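Local structure of stress responsive alpha-beta protein (Jannaschia sp., 3BB5) at residues 82-85 and 86-89. The protein is of unknown function but forms a dimer with a ferredoxin-like alpha-beta fold and belongs to the stress-responsive A/B barrel family. Residues are numbered along the deposited sequence; the frame is centred on the assembly and turned at random.
Sequences TDKA and ALDA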
ATOM      1  N   THR A  82     -12.620  -2.094  -8.987  1.00 36.88           N
ATOM      2  CA  THR A  82     -12.774  -1.926 -10.409  1.00 38.64           C
ATOM      3  C   THR A  82     -12.707  -0.443 -10.802  1.00 38.24           C
ATOM      4  O   THR A  82     -12.160  -0.095 -11.831  1.00 37.14           O
ATOM      5  CB  THR A  82     -14.109  -2.548 -10.870  1.00 38.25           C
ATOM      6  OG1 THR A  82     -14.011  -3.969 -10.755  1.00 40.14           O
ATOM      7  CG2 THR A  82     -14.417  -2.192 -12.333  1.00 43.20           C
ATOM      8  N   ASP A  83     -13.287   0.406  -9.966  1.00 39.94           N
ATOM      9  CA  ASP A  83     -13.435   1.819 -10.251  1.00 37.95           C
ATOM     10  C   ASP A  83     -13.891   2.583  -9.017  1.00 36.82           C
ATOM     11  O   ASP A  83     -14.151   2.010  -7.950  1.00 35.58           O
ATOM     12  CB  ASP A  83     -14.413   2.049 -11.427  1.00 38.61           C
ATOM     13  CG  ASP A  83     -15.799   1.476 -11.189  1.00 36.49           C
ATOM     14  OD1 ASP A  83     -16.215   1.266 -10.042  1.00 37.35           O
ATOM     15  OD2 ASP A  83     -16.504   1.261 -12.183  1.00 39.46           O
ATOM     16  N   LYS A  84     -13.988   3.893  -9.185  1.00 37.20           N
ATOM     17  CA  LYS A  84     -14.444   4.797  -8.152  1.00 37.33           C
ATOM     18  C   LYS A  84     -15.878   4.498  -7.679  1.00 36.00           C
ATOM     19  O   LYS A  84     -16.170   4.611  -6.507  1.00 37.04           O
ATOM     20  CB  LYS A  84     -14.337   6.209  -8.687  1.00 37.20           C
ATOM     21  CG  LYS A  84     -14.671   7.286  -7.688  1.00 43.40           C
ATOM     22  CD  LYS A  84     -13.606   7.522  -6.659  1.00 44.72           C
ATOM     23  CE  LYS A  84     -13.861   8.848  -5.924  1.00 45.49           C
ATOM     24  NZ  LYS A  84     -14.990   8.736  -4.995  1.00 47.66           N
ATOM     25  N   ALA A  85     -16.781   4.141  -8.588  1.00 34.72           N
ATOM     26  CA  ALA A  85     -18.115   3.767  -8.182  1.00 35.51           C
ATOM     27  C   ALA A  85     -18.034   2.628  -7.157  1.00 34.92           C
ATOM     28  O   ALA A  85     -18.770   2.649  -6.173  1.00 36.60           O
ATOM     29  CB  ALA A  85     -19.015   3.374  -9.411  1.00 33.52           C
ATOM     30  N   ALA A  86     -17.148   1.652  -7.393  1.00 34.33           N
ATOM     31  CA  ALA A  86     -16.924   0.519  -6.477  1.00 33.89           C
ATOM     32  C   ALA A  86     -16.398   0.982  -5.116  1.00 36.44           C
ATOM     33  O   ALA A  86     -16.869   0.506  -4.082  1.00 36.77           O
ATOM     34  CB  ALA A  86     -15.950  -0.493  -7.080  1.00 32.37           C
ATOM     35  N   LEU A  87     -15.406   1.893  -5.128  1.00 37.10           N
ATOM     36  CA  LEU A  87     -14.856   2.464  -3.890  1.00 36.56           C
ATOM     37  C   LEU A  87     -15.938   3.161  -3.050  1.00 37.18           C
ATOM     38  O   LEU A  87     -15.982   3.016  -1.821  1.00 38.12           O
ATOM     39  CB  LEU A  87     -13.669   3.396  -4.178  1.00 35.75           C
ATOM     40  CG  LEU A  87     -13.081   4.207  -3.005  1.00 37.76           C
ATOM     41  CD1 LEU A  87     -12.509   3.338  -1.921  1.00 41.78           C
ATOM     42  CD2 LEU A  87     -12.028   5.189  -3.482  1.00 35.10           C
ATOM     43  N   ASP A  88     -16.813   3.900  -3.722  1.00 38.09           N
ATOM     44  CA  ASP A  88     -17.920   4.607  -3.077  1.00 37.60           C
ATOM     45  C   ASP A  88     -18.998   3.684  -2.539  1.00 37.08           C
ATOM     46  O   ASP A  88     -19.584   3.958  -1.509  1.00 39.65           O
ATOM     47  CB  ASP A  88     -18.576   5.567  -4.060  1.00 39.08           C
ATOM     48  CG  ASP A  88     -17.648   6.679  -4.520  1.00 40.54           C
ATOM     49  OD1 ASP A  88     -16.640   6.977  -3.833  1.00 45.05           O
ATOM     50  OD2 ASP A  88     -17.945   7.239  -5.590  1.00 47.57           O
ATOM     51  N   ALA A  89     -19.269   2.597  -3.251  1.00 36.46           N
ATOM     52  CA  ALA A  89     -20.195   1.571  -2.785  1.00 33.70           C
ATOM     53  C   ALA A  89     -19.712   0.990  -1.477  1.00 34.68           C
ATOM     54  O   ALA A  89     -20.477   0.773  -0.570  1.00 34.54           O
ATOM     55  CB  ALA A  89     -20.331   0.482  -3.800  1.00 31.05           C
TER
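D83 is the N-cap of helix 84-92, which follows strand 75-81 in the ferredoxin-like fold; its carboxylate accepts a hydrogen bond from the backbone N of A86. Its CG stands between the backbone N and the carbonyl carbon (chi1 58°), which turns the carboxylate back over the helix start. D83 OD1 meets A86 N at 2.8 Å, nearly along its own C-O axis. The same oxygen lies 3.5 Å from A86 CB. L87 N donates to D83 O at 3.1 Å, an i to i+4 helical bond. K84, the next residue after D83, reaches forward one turn to D88 and forms an i to i+4 salt bridge. The two side chains run at a slant to each other. The K84 chain bends at chi2 (75°) and again at chi4, and this brings the ammonium across to the carboxylate. D88 CG lies anti to its carbonyl carbon (chi1 -64°). With an alanine at D88, the K84 ammonium is likely to lose its carboxylate mate, and its chain would be less fixed. The ammonium also makes a cation-pi contact with F66 of the second subunit, on which L87 packs too. L87 and A86 both touch F81 of strand 75-81. In the salt bridge, K84 NZ lies 2.7 Å from D88 OD1, on its syn lone pair.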